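Trans-4-hydroxy-L-proline dehydratase (Clostridioides difficile 70-100-2010, PDB 6VXC) is a glycyl radical enzyme that dehydrates trans-4-hydroxy-L-proline to (S)-1-pyrroline-5-carboxylate in the anaerobic breakdown of hydroxyproline. Local coordinates at residues E222-A227 with M544-D549; D229-L234 with V267-K272; Q434-A439 with E444-G449; M713-T718 with R746-M751; E768-P773 with L793-Q798. One frame throughout, in Å; residues are numbered along the deposited sequence.

Interaction 1: residues E222-A227 with M544-D549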
# COMPACT_ATOMS: atom_id res chain seq x y z
N GLU A 222 -13.56 26.46 -5.16
CA GLU A 222 -13.41 27.31 -3.98
C GLU A 222 -12.66 26.57 -2.87
O GLU A 222 -11.82 27.16 -2.18
CB GLU A 222 -14.76 27.79 -3.45
CG GLU A 222 -15.42 28.87 -4.27
CD GLU A 222 -16.74 29.37 -3.66
OE1 GLU A 222 -17.15 30.49 -4.04
OE2 GLU A 222 -17.35 28.68 -2.81
N ALA A 223 -12.98 25.30 -2.66
CA ALA A 223 -12.27 24.53 -1.65
C ALA A 223 -10.79 24.39 -2.00
O ALA A 223 -9.92 24.49 -1.13
CB ALA A 223 -12.92 23.16 -1.47
N MET A 224 -10.48 24.14 -3.28
CA MET A 224 -9.09 24.01 -3.69
C MET A 224 -8.31 25.28 -3.41
O MET A 224 -7.14 25.23 -2.99
CB MET A 224 -9.00 23.62 -5.16
CG MET A 224 -9.45 22.21 -5.46
SD MET A 224 -9.33 21.84 -7.21
CE MET A 224 -10.90 21.06 -7.49
N ALA A 225 -8.94 26.44 -3.64
CA ALA A 225 -8.28 27.73 -3.39
C ALA A 225 -7.95 27.90 -1.91
O ALA A 225 -6.88 28.40 -1.55
CB ALA A 225 -9.16 28.87 -3.89
N ILE A 226 -8.87 27.50 -1.04
CA ILE A 226 -8.61 27.57 0.39
C ILE A 226 -7.47 26.62 0.78
O ILE A 226 -6.64 26.95 1.62
CB ILE A 226 -9.90 27.28 1.17
CG1 ILE A 226 -10.92 28.43 0.95
CG2 ILE A 226 -9.59 27.06 2.64
CD1 ILE A 226 -12.35 28.10 1.36
N ALA A 227 -7.43 25.44 0.17
CA ALA A 227 -6.33 24.51 0.43
C ALA A 227 -4.98 25.12 0.03
O ALA A 227 -3.97 24.91 0.72
CB ALA A 227 -6.57 23.19 -0.30
N MET A 544 -5.47 17.40 -2.07
CA MET A 544 -5.00 16.44 -3.06
C MET A 544 -5.44 16.83 -4.47
O MET A 544 -4.68 16.67 -5.43
CB MET A 544 -5.49 15.03 -2.72
CG MET A 544 -5.02 13.95 -3.71
SD MET A 544 -3.24 13.59 -3.54
CE MET A 544 -3.28 12.74 -1.97
N SER A 545 -6.65 17.37 -4.61
CA SER A 545 -7.15 17.72 -5.93
C SER A 545 -6.27 18.76 -6.62
O SER A 545 -6.18 18.76 -7.85
CB SER A 545 -8.60 18.21 -5.84
OG SER A 545 -9.44 17.21 -5.29
N THR A 546 -5.63 19.66 -5.86
CA THR A 546 -4.85 20.72 -6.49
C THR A 546 -3.65 20.18 -7.27
O THR A 546 -3.17 20.87 -8.18
CB THR A 546 -4.35 21.74 -5.46
OG1 THR A 546 -3.44 21.10 -4.55
CG2 THR A 546 -5.53 22.39 -4.69
N ILE A 547 -3.17 18.98 -6.96
CA ILE A 547 -1.94 18.49 -7.56
C ILE A 547 -2.15 17.25 -8.42
O ILE A 547 -1.19 16.60 -8.80
CB ILE A 547 -0.86 18.23 -6.49
CG1 ILE A 547 -1.39 17.21 -5.48
CG2 ILE A 547 -0.41 19.54 -5.84
CD1 ILE A 547 -0.33 16.68 -4.53
N VAL A 548 -3.39 16.90 -8.68
CA VAL A 548 -3.68 15.76 -9.48
C VAL A 548 -4.36 16.12 -10.79
O VAL A 548 -5.43 16.70 -10.80
CB VAL A 548 -4.57 14.75 -8.74
CG1 VAL A 548 -5.09 13.72 -9.71
CG2 VAL A 548 -3.90 14.12 -7.56
N ASP A 549 -3.74 15.72 -11.87
CA ASP A 549 -4.30 15.94 -13.17
C ASP A 549 -5.67 15.38 -13.39
O ASP A 549 -5.97 14.23 -13.29
CB ASP A 549 -3.42 15.55 -14.32
CG ASP A 549 -2.28 16.50 -14.53
OD1 ASP A 549 -2.39 17.64 -14.18
OD2 ASP A 549 -1.31 16.07 -15.07
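Ser-545 OG, on the residue that meets the thioether of Met-224, is gripped by backbone groups on its own side: it bonds to the N-H of Tyr-558 and to the carbonyl of Cys-541, with Asp-557 OD1 a weaker third partner. These bonds keep the hydroxyl occupied, and it is Ser-545 CB that meets Met-224. Over it the methionine lays its outer half, SD at 3.9 Å and CE at 4.0 Å from Ser-545 CB. The chain is extended as far as SD and then bends at chi3 (-134°), which keeps the terminal methyl beside that same CB. Nearer the backbone, Met-224 CB sits 3.7 Å from Thr-546 CG2, the two side chains sliding past one another in opposite directions. With chi1 at 64°, Thr-546 OG1 lies between the backbone N and carbonyl carbon and bonds to Leu-543 O, while CG2 faces the methionine; this methyl also touches Met-224 O at 3.7 Å. Ile-199 and Phe-192 of helix 192-205 add apolar cover. With no direct hydrogen bond between them, long helix 214-248 and short helix 542-546 meet here by buried apolar helix packing within the pyruvate formate lyase-like part of the enzyme.

Interaction 2: residues D229-L234 with V267-K272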
# COMPACT_ATOMS: atom_id res chain seq x y z
N ASP A 229 -4.18 28.35 0.06
CA ASP A 229 -3.85 29.29 1.12
C ASP A 229 -3.28 28.57 2.34
O ASP A 229 -2.39 29.09 3.01
CB ASP A 229 -5.08 30.09 1.55
CG ASP A 229 -5.57 31.06 0.49
OD1 ASP A 229 -4.74 31.51 -0.33
OD2 ASP A 229 -6.78 31.37 0.49
N ALA A 230 -3.82 27.40 2.67
CA ALA A 230 -3.30 26.66 3.81
C ALA A 230 -1.84 26.27 3.58
O ALA A 230 -1.02 26.36 4.50
CB ALA A 230 -4.18 25.44 4.08
N MET A 231 -1.50 25.82 2.38
CA MET A 231 -0.11 25.44 2.14
C MET A 231 0.81 26.66 2.25
O MET A 231 1.91 26.56 2.80
CB MET A 231 0.04 24.75 0.78
CG MET A 231 -0.68 23.40 0.69
SD MET A 231 -0.13 22.21 1.92
CE MET A 231 1.53 21.87 1.38
N VAL A 232 0.36 27.81 1.76
CA VAL A 232 1.15 29.03 1.90
C VAL A 232 1.42 29.33 3.37
O VAL A 232 2.54 29.67 3.76
CB VAL A 232 0.45 30.20 1.18
CG1 VAL A 232 1.16 31.53 1.49
CG2 VAL A 232 0.45 29.95 -0.31
N ILE A 233 0.40 29.18 4.21
CA ILE A 233 0.55 29.42 5.64
C ILE A 233 1.51 28.41 6.26
O ILE A 233 2.27 28.74 7.18
CB ILE A 233 -0.83 29.40 6.32
CG1 ILE A 233 -1.61 30.66 5.94
CG2 ILE A 233 -0.70 29.21 7.82
CD1 ILE A 233 -3.09 30.52 6.18
N LEU A 234 1.47 27.16 5.80
CA LEU A 234 2.40 26.16 6.32
C LEU A 234 3.84 26.61 6.14
O LEU A 234 4.65 26.54 7.07
CB LEU A 234 2.17 24.82 5.62
CG LEU A 234 3.11 23.72 6.11
CD1 LEU A 234 2.88 23.47 7.60
CD2 LEU A 234 2.90 22.46 5.29
N VAL A 267 10.47 30.02 0.16
CA VAL A 267 10.16 29.72 -1.23
C VAL A 267 9.00 28.73 -1.30
O VAL A 267 7.98 29.01 -1.93
CB VAL A 267 11.39 29.17 -1.97
CG1 VAL A 267 11.03 28.86 -3.42
CG2 VAL A 267 12.56 30.14 -1.88
N VAL A 268 9.16 27.57 -0.66
CA VAL A 268 8.17 26.50 -0.76
C VAL A 268 7.40 26.36 0.54
O VAL A 268 7.95 26.55 1.62
CB VAL A 268 8.86 25.17 -1.17
CG1 VAL A 268 9.60 25.34 -2.48
CG2 VAL A 268 9.80 24.66 -0.05
N PRO A 269 6.12 25.98 0.46
CA PRO A 269 5.40 25.58 -0.76
C PRO A 269 4.70 26.68 -1.55
O PRO A 269 4.07 26.37 -2.56
CB PRO A 269 4.37 24.58 -0.23
CG PRO A 269 4.22 24.85 1.22
CD PRO A 269 5.32 25.77 1.68
N ALA A 270 4.85 27.94 -1.14
CA ALA A 270 4.15 29.03 -1.81
C ALA A 270 4.58 29.17 -3.26
O ALA A 270 3.74 29.41 -4.14
CB ALA A 270 4.37 30.35 -1.06
N HIS A 271 5.87 29.00 -3.54
CA HIS A 271 6.43 29.14 -4.88
C HIS A 271 7.04 27.82 -5.34
O HIS A 271 7.35 26.95 -4.53
CB HIS A 271 7.51 30.22 -4.92
CG HIS A 271 7.06 31.54 -4.38
ND1 HIS A 271 7.28 31.91 -3.07
CD2 HIS A 271 6.38 32.56 -4.95
CE1 HIS A 271 6.78 33.12 -2.87
NE2 HIS A 271 6.22 33.53 -3.99
N LYS A 272 7.22 27.69 -6.64
CA LYS A 272 7.83 26.49 -7.18
C LYS A 272 9.26 26.35 -6.65
O LYS A 272 9.93 27.35 -6.39
CB LYS A 272 7.84 26.49 -8.71
CG LYS A 272 8.90 27.36 -9.38
CD LYS A 272 8.97 27.07 -10.89
CE LYS A 272 9.83 28.09 -11.65
NZ LYS A 272 9.13 29.38 -11.90
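Met-231 and Pro-269 meet with their side chains crossed at about a right angle, where the loop that ends a helical hairpin folds against the hairpin's first arm. That arm is helix 214-248; helix 252-267 returns along it, and the loop 267-272 then leads on to helix 276-293. The methionine is bent at both chi2 (-58°) and chi3 (-68°), which turns CE toward the loop, 4.0 Å from Pro-269 CG. The proline ring also presses on the helix backbone: its CG lies 3.3 Å from Met-231 O and its CD 3.7 Å from the same oxygen, a van der Waals approach of ring carbons to a helical carbonyl. The peptide bond before Pro-269 is cis, which probably helps to turn the ring toward the helix, while the preceding Val-268 points away from it. One residue further along both segments, Val-232 meets Ala-270. Although the CB of the valine is directed away from the loop, its CG2 branch, anti to the carbonyl carbon, still lies 4.0 Å from Ala-270 CB. Phe-192 and Leu-193 of helix 192-205 pack beside these pairs and bond through their backbones to Pro-269 and Ala-270, while Phe-285 and Met-282 of helix 276-293 touch the proline. The loop is also held within itself: Val-267 O accepts both His-271 N at 2.7 Å and, less directly, His-271 ND1 at 3.2 Å, with an N-H...O angle of 136°.

Interaction 3: residues Q434-A439 with E444-G449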
# COMPACT_ATOMS: atom_id res chain seq x y z
N GLN A 434 2.61 -1.60 -20.25
CA GLN A 434 1.57 -2.31 -20.98
C GLN A 434 0.30 -2.49 -20.14
O GLN A 434 -0.81 -2.36 -20.66
CB GLN A 434 2.12 -3.64 -21.49
CG GLN A 434 2.97 -3.48 -22.75
CD GLN A 434 3.68 -4.75 -23.18
OE1 GLN A 434 4.14 -5.53 -22.35
NE2 GLN A 434 3.64 -5.04 -24.47
N GLU A 435 0.45 -2.74 -18.83
CA GLU A 435 -0.70 -2.79 -17.95
C GLU A 435 -1.48 -1.47 -18.01
O GLU A 435 -2.71 -1.46 -18.14
CB GLU A 435 -0.25 -3.08 -16.51
CG GLU A 435 0.25 -4.52 -16.26
CD GLU A 435 1.17 -4.58 -15.05
OE1 GLU A 435 1.08 -3.66 -14.21
OE2 GLU A 435 2.00 -5.52 -14.96
N LEU A 436 -0.76 -0.35 -17.94
CA LEU A 436 -1.40 0.95 -18.00
C LEU A 436 -2.11 1.16 -19.33
O LEU A 436 -3.24 1.65 -19.36
CB LEU A 436 -0.36 2.05 -17.73
CG LEU A 436 0.13 2.08 -16.29
CD1 LEU A 436 1.42 2.91 -16.14
CD2 LEU A 436 -0.96 2.65 -15.39
N MET A 437 -1.45 0.81 -20.43
CA MET A 437 -2.06 1.01 -21.73
C MET A 437 -3.26 0.08 -21.93
O MET A 437 -4.26 0.48 -22.53
CB MET A 437 -1.04 0.83 -22.85
CG MET A 437 0.04 1.92 -22.87
SD MET A 437 1.12 1.69 -24.29
CE MET A 437 0.15 2.34 -25.59
N GLU A 438 -3.18 -1.15 -21.42
CA GLU A 438 -4.34 -2.02 -21.50
C GLU A 438 -5.55 -1.41 -20.79
O GLU A 438 -6.69 -1.59 -21.23
CB GLU A 438 -4.00 -3.39 -20.90
CG GLU A 438 -5.19 -4.32 -20.73
CD GLU A 438 -5.77 -4.85 -22.03
OE1 GLU A 438 -6.69 -5.68 -21.96
OE2 GLU A 438 -5.28 -4.49 -23.11
N ALA A 439 -5.32 -0.66 -19.72
CA ALA A 439 -6.37 0.00 -18.96
C ALA A 439 -6.81 1.34 -19.57
O ALA A 439 -7.71 1.98 -19.01
CB ALA A 439 -5.91 0.21 -17.51
N GLU A 444 2.12 8.31 -23.62
CA GLU A 444 2.74 9.46 -22.98
C GLU A 444 2.52 9.45 -21.48
O GLU A 444 3.44 9.71 -20.70
CB GLU A 444 2.21 10.77 -23.55
CG GLU A 444 2.80 11.97 -22.79
CD GLU A 444 2.59 13.31 -23.45
OE1 GLU A 444 1.68 13.43 -24.29
OE2 GLU A 444 3.36 14.26 -23.13
N ASP A 445 1.29 9.15 -21.05
CA ASP A 445 1.00 9.11 -19.62
C ASP A 445 1.57 7.86 -18.97
O ASP A 445 2.03 7.91 -17.83
CB ASP A 445 -0.51 9.22 -19.39
CG ASP A 445 -1.07 10.61 -19.70
OD1 ASP A 445 -0.27 11.58 -19.80
OD2 ASP A 445 -2.31 10.75 -19.83
N ALA A 446 1.55 6.73 -19.67
CA ALA A 446 2.05 5.50 -19.06
C ALA A 446 3.53 5.60 -18.71
O ALA A 446 3.96 5.03 -17.70
CB ALA A 446 1.81 4.31 -20.01
N ARG A 447 4.32 6.32 -19.51
CA ARG A 447 5.74 6.50 -19.24
C ARG A 447 6.00 7.25 -17.95
O ARG A 447 7.14 7.25 -17.46
CB ARG A 447 6.40 7.22 -20.42
CG ARG A 447 6.53 6.37 -21.67
CD ARG A 447 6.86 7.22 -22.90
NE ARG A 447 7.11 6.40 -24.08
CZ ARG A 447 6.98 6.83 -25.33
NH1 ARG A 447 7.23 6.00 -26.34
NH2 ARG A 447 6.61 8.07 -25.59
N LEU A 448 4.99 7.90 -17.38
CA LEU A 448 5.15 8.57 -16.10
C LEU A 448 4.75 7.68 -14.93
O LEU A 448 4.86 8.10 -13.78
CB LEU A 448 4.32 9.87 -16.08
CG LEU A 448 4.60 10.85 -17.23
CD1 LEU A 448 3.65 12.07 -17.25
CD2 LEU A 448 6.05 11.32 -17.21
N GLY A 449 4.34 6.45 -15.20
CA GLY A 449 3.73 5.60 -14.20
C GLY A 449 4.69 4.65 -13.50
O GLY A 449 5.90 4.63 -13.72
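No ring, amide or guanidinium takes part where Leu-436 meets Ala-446; the planar group nearest the contact is the carbonyl of Ala-446, whose O lies 3.7 Å from Leu-436 CD1, with Ala-446 CA 4.0 Å from the same methyl. Two consecutive helices, 429-438 and the short 443-446, are joined by a short connection and pack against each other, and a type I turn from Ala-446 to Gly-449 then carries the chain to strand 450-452. The turn is closed by Gly-449 N bonding to Ala-446 O, the same oxygen that Leu-436 CD1 approaches. Ala-446 points its CB into the first helix, where it is shared by Leu-436 CB at 3.9 Å and Met-437 CG at 4.1 Å. The pairing is apolar and mostly buried, with Met-437 at its exposed margin. Next along the helix, Glu-435 bonds to Thr-457 and His-754, and the side chain of Leu-436 lies about 10 Å from that of Glu-456, the probable proton acceptor. Beyond Ala-446 the leucine reaches bare backbone, its CD1 standing 4.0 Å from Gly-449 CA.

Interaction 4: residues M713-T718 with R746-M751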
# COMPACT_ATOMS: atom_id res chain seq x y z
N MET A 713 0.22 -16.70 -15.83
CA MET A 713 -0.78 -15.70 -15.50
C MET A 713 -0.55 -14.46 -16.36
O MET A 713 0.59 -14.03 -16.56
CB MET A 713 -0.69 -15.38 -14.01
CG MET A 713 -1.70 -14.41 -13.46
SD MET A 713 -1.42 -14.05 -11.72
CE MET A 713 -2.09 -15.53 -10.98
N ASP A 714 -1.64 -13.88 -16.88
CA ASP A 714 -1.49 -12.74 -17.79
C ASP A 714 -1.38 -11.46 -16.96
O ASP A 714 -2.36 -10.78 -16.68
CB ASP A 714 -2.64 -12.66 -18.79
CG ASP A 714 -2.31 -11.76 -19.98
OD1 ASP A 714 -1.24 -11.11 -19.94
OD2 ASP A 714 -3.09 -11.70 -20.95
N HIS A 715 -0.14 -11.12 -16.59
CA HIS A 715 0.10 -9.95 -15.77
C HIS A 715 -0.37 -8.66 -16.44
O HIS A 715 -0.79 -7.73 -15.75
CB HIS A 715 1.59 -9.86 -15.42
CG HIS A 715 2.10 -11.10 -14.76
ND1 HIS A 715 2.12 -11.25 -13.40
CD2 HIS A 715 2.54 -12.27 -15.28
CE1 HIS A 715 2.55 -12.46 -13.10
NE2 HIS A 715 2.82 -13.10 -14.22
N ILE A 716 -0.35 -8.61 -17.77
CA ILE A 716 -0.67 -7.36 -18.45
C ILE A 716 -2.12 -6.95 -18.20
O ILE A 716 -2.45 -5.76 -18.24
CB ILE A 716 -0.36 -7.45 -19.95
CG1 ILE A 716 1.08 -7.90 -20.17
CG2 ILE A 716 -0.66 -6.12 -20.63
CD1 ILE A 716 2.07 -7.15 -19.34
N LYS A 717 -3.00 -7.92 -17.96
CA LYS A 717 -4.43 -7.69 -17.71
C LYS A 717 -4.74 -7.34 -16.26
O LYS A 717 -5.92 -7.21 -15.92
CB LYS A 717 -5.23 -8.92 -18.12
CG LYS A 717 -5.24 -9.15 -19.61
CD LYS A 717 -6.06 -10.39 -19.97
CE LYS A 717 -6.02 -10.62 -21.48
NZ LYS A 717 -6.66 -11.90 -21.86
N THR A 718 -3.73 -7.18 -15.40
CA THR A 718 -3.93 -6.82 -14.01
C THR A 718 -3.38 -5.43 -13.73
O THR A 718 -2.72 -4.81 -14.56
CB THR A 718 -3.24 -7.81 -13.07
OG1 THR A 718 -1.83 -7.54 -13.07
CG2 THR A 718 -3.50 -9.27 -13.47
N ARG A 746 15.66 -10.95 -14.68
CA ARG A 746 15.58 -10.74 -16.13
C ARG A 746 14.77 -11.83 -16.82
O ARG A 746 14.03 -11.56 -17.77
CB ARG A 746 16.99 -10.71 -16.76
CG ARG A 746 17.87 -9.53 -16.41
CD ARG A 746 17.65 -8.36 -17.32
NE ARG A 746 18.71 -7.37 -17.17
CZ ARG A 746 18.53 -6.08 -17.39
NH1 ARG A 746 17.34 -5.64 -17.77
NH2 ARG A 746 19.52 -5.22 -17.20
N ALA A 747 14.96 -13.09 -16.40
CA ALA A 747 14.22 -14.17 -17.02
C ALA A 747 12.73 -14.00 -16.78
O ALA A 747 11.93 -14.03 -17.72
CB ALA A 747 14.70 -15.52 -16.48
N TYR A 748 12.35 -13.76 -15.53
CA TYR A 748 10.94 -13.57 -15.21
C TYR A 748 10.37 -12.40 -16.00
O TYR A 748 9.32 -12.52 -16.63
CB TYR A 748 10.77 -13.34 -13.71
CG TYR A 748 9.32 -13.31 -13.24
CD1 TYR A 748 8.38 -14.21 -13.74
CD2 TYR A 748 8.90 -12.39 -12.28
CE1 TYR A 748 7.06 -14.19 -13.30
CE2 TYR A 748 7.59 -12.36 -11.83
CZ TYR A 748 6.66 -13.25 -12.34
OH TYR A 748 5.35 -13.22 -11.91
N PHE A 749 11.10 -11.28 -16.03
CA PHE A 749 10.58 -10.09 -16.68
C PHE A 749 10.57 -10.26 -18.20
O PHE A 749 9.71 -9.69 -18.89
CB PHE A 749 11.38 -8.85 -16.26
CG PHE A 749 11.15 -8.42 -14.82
CD1 PHE A 749 10.28 -9.12 -14.00
CD2 PHE A 749 11.82 -7.32 -14.31
CE1 PHE A 749 10.07 -8.72 -12.68
CE2 PHE A 749 11.63 -6.91 -13.00
CZ PHE A 749 10.75 -7.62 -12.18
N ASN A 750 11.49 -11.06 -18.73
CA ASN A 750 11.44 -11.32 -20.16
C ASN A 750 10.19 -12.09 -20.55
O ASN A 750 9.78 -12.03 -21.70
CB ASN A 750 12.69 -12.10 -20.62
CG ASN A 750 12.98 -11.88 -22.08
OD1 ASN A 750 13.29 -10.76 -22.49
ND2 ASN A 750 12.84 -12.92 -22.89
N MET A 751 9.58 -12.82 -19.61
CA MET A 751 8.29 -13.48 -19.82
C MET A 751 7.11 -12.61 -19.39
O MET A 751 5.99 -13.12 -19.30
CB MET A 751 8.25 -14.81 -19.08
CG MET A 751 9.28 -15.82 -19.53
SD MET A 751 9.17 -17.40 -18.69
CE MET A 751 9.68 -17.03 -17.02
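Tyr-748 sends its ring to His-715 as an offset edge-to-face pair, the edge of the tyrosine toward the face of the imidazole, with ring centroids 5.9 Å apart and planes at 89°. The closest atoms are Tyr-748 OH and His-715 CE1, at 3.1 Å. Tyr-748 has CG anti to its own backbone N (chi1 -173°), which extends the ring from the last turn of its helix toward the imidazole. His-715 has CG beside its backbone N instead (chi1 -56°), and its ring is held by both nitrogens: NE2 bonds to Cys-710 O and ND1 to Thr-721 OG1. These two bonds probably fix the ring's rotation and with it the face offered to the tyrosine. The backbone is tied as well: His-715 O accepts from Thr-718 N at 3.0 Å and from Thr-718 OG1 at 2.9 Å, the hydroxyl coming in on a lone pair. The contact is buried in the glycine radical region. It joins helix 734-750 to the loop between helix 703-711 and strand 724-726; Ile-707 and Cys-710 of helix 703-711 pack on Tyr-748, while Met-713 and Thr-718 of the loop lean on helix 630-647.

Interaction 5: residues E768-P773 with L793-Q798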
# COMPACT_ATOMS: atom_id res chain seq x y z
N GLU A 768 15.89 -18.73 16.41
CA GLU A 768 16.44 -18.15 17.63
C GLU A 768 15.70 -16.88 18.01
O GLU A 768 15.44 -16.63 19.19
CB GLU A 768 17.93 -17.85 17.46
CG GLU A 768 18.84 -18.95 17.95
CD GLU A 768 18.56 -19.31 19.41
OE1 GLU A 768 18.32 -20.49 19.70
OE2 GLU A 768 18.54 -18.38 20.26
N ALA A 769 15.35 -16.06 17.01
CA ALA A 769 14.64 -14.83 17.31
C ALA A 769 13.28 -15.10 17.94
O ALA A 769 12.79 -14.29 18.73
CB ALA A 769 14.48 -13.98 16.05
N GLN A 770 12.63 -16.21 17.58
CA GLN A 770 11.37 -16.57 18.22
C GLN A 770 11.58 -16.94 19.69
O GLN A 770 10.72 -16.65 20.53
CB GLN A 770 10.70 -17.73 17.49
CG GLN A 770 10.21 -17.41 16.11
CD GLN A 770 9.51 -18.59 15.47
OE1 GLN A 770 10.00 -19.71 15.50
NE2 GLN A 770 8.34 -18.34 14.87
N LYS A 771 12.70 -17.60 20.01
CA LYS A 771 12.94 -17.99 21.40
C LYS A 771 13.39 -16.81 22.25
O LYS A 771 13.06 -16.76 23.44
CB LYS A 771 14.01 -19.07 21.51
CG LYS A 771 13.66 -20.44 20.95
CD LYS A 771 14.96 -21.22 20.78
CE LYS A 771 15.67 -21.39 22.14
NZ LYS A 771 17.14 -21.70 22.05
N ASN A 772 14.16 -15.89 21.68
CA ASN A 772 14.75 -14.78 22.43
C ASN A 772 14.61 -13.51 21.62
O ASN A 772 15.58 -12.99 21.06
CB ASN A 772 16.22 -15.06 22.75
CG ASN A 772 16.41 -16.21 23.75
OD1 ASN A 772 16.98 -17.25 23.41
ND2 ASN A 772 15.96 -15.99 24.98
N PRO A 773 13.40 -12.96 21.54
CA PRO A 773 13.18 -11.79 20.68
C PRO A 773 14.06 -10.60 21.05
O PRO A 773 14.44 -9.83 20.16
CB PRO A 773 11.69 -11.47 20.90
CG PRO A 773 11.12 -12.71 21.48
CD PRO A 773 12.17 -13.38 22.23
N LEU A 793 5.82 -9.27 14.03
CA LEU A 793 4.94 -10.22 13.37
C LEU A 793 4.37 -11.22 14.38
O LEU A 793 5.05 -11.61 15.33
CB LEU A 793 5.69 -10.95 12.26
CG LEU A 793 6.58 -10.06 11.37
CD1 LEU A 793 7.33 -10.93 10.40
CD2 LEU A 793 5.79 -8.98 10.62
N SER A 794 3.12 -11.61 14.18
CA SER A 794 2.54 -12.67 14.99
C SER A 794 3.32 -13.96 14.77
O SER A 794 4.00 -14.14 13.75
CB SER A 794 1.08 -12.90 14.64
OG SER A 794 0.97 -13.63 13.42
N ARG A 795 3.21 -14.87 15.73
CA ARG A 795 3.83 -16.18 15.58
C ARG A 795 3.37 -16.87 14.29
O ARG A 795 4.15 -17.53 13.60
CB ARG A 795 3.53 -17.04 16.81
CG ARG A 795 3.99 -18.47 16.68
CD ARG A 795 5.49 -18.57 16.49
NE ARG A 795 5.85 -19.94 16.15
CZ ARG A 795 6.46 -20.79 16.96
NH1 ARG A 795 6.82 -20.42 18.19
NH2 ARG A 795 6.71 -22.02 16.53
N THR A 796 2.08 -16.76 13.97
CA THR A 796 1.57 -17.38 12.75
C THR A 796 2.24 -16.80 11.51
O THR A 796 2.67 -17.55 10.63
CB THR A 796 0.05 -17.22 12.68
OG1 THR A 796 -0.55 -17.82 13.83
CG2 THR A 796 -0.48 -17.85 11.42
N LEU A 797 2.36 -15.47 11.44
CA LEU A 797 3.00 -14.85 10.28
C LEU A 797 4.49 -15.19 10.23
O LEU A 797 5.03 -15.49 9.16
CB LEU A 797 2.79 -13.34 10.33
CG LEU A 797 3.43 -12.49 9.22
CD1 LEU A 797 3.14 -13.05 7.82
CD2 LEU A 797 2.96 -11.06 9.35
N GLN A 798 5.17 -15.15 11.38
CA GLN A 798 6.56 -15.59 11.43
C GLN A 798 6.71 -16.99 10.85
O GLN A 798 7.60 -17.25 10.03
CB GLN A 798 7.06 -15.57 12.87
CG GLN A 798 7.22 -14.19 13.46
CD GLN A 798 7.69 -14.26 14.90
OE1 GLN A 798 7.65 -15.33 15.51
NE2 GLN A 798 8.15 -13.14 15.44
O HOH W 1 10.11 -12.59 17.77
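Gln-770 points its CB at the helix carrying Arg-795 and Gln-798 and runs out extended, crossing the arginine at about a right angle. Its CG comes within 3.4 Å of Gln-798 OE1. CD lies 3.8 Å from Gln-798 OE1 and 4.0 Å from Arg-795 NE. At the tip, OE1 lies over the centre of the guanidinium, 4.0 Å above its plane; NE2 too approaches over a guanidinium face while donating to Gln-798 OE1 (3.2 Å, N-H...O angle 158°). That donor lies tilted 28° from the carbonyl plane of Gln-798, the two amides being turned 48° against each other. NE2 is also 3.2 Å from Arg-795 NE, a contact of two donors that is not a bond; both nitrogens instead turn to the carboxylate of Asp-799, NE2 to OD1 and NE to OD2, which probably allows their closeness. Gln-798 NE2 bonds to Phe-790 O and to a water that reaches Ala-769 O weakly. Ser-794 OG caps the second helix by accepting Leu-797 N at 3.0 Å. Side-chain hydrogen bonding thus pairs helix 763-771 with the N-capped C-terminal helix 795-803 of the glycine radical domain; the intervening chain includes Gly-785, which carries the glycyl radical in the activated enzyme, though the contact lies away from that site.

Interactions 1 and 2 share helix 214-248, their centres about 13 Å apart, and both pack a methionine of that helix without a hydrogen bond between the segments; the first is buried, the second partly open. Interaction 3 is likewise apolar but joins neighbours in sequence. It touches interaction 4, where Glu-435 CG packs on the carbonyls of His-715 and Thr-718, so the pyruvate formate lyase-like and glycine radical regions meet there. Buried interaction 4 relies on crossed aromatic rings. Interaction 5, also in the glycine radical region but about 34 Å away between centres, is partly exposed and polar, with amide, guanidinium and water. It lies across the chain's centre from interactions 1, 2 and 3.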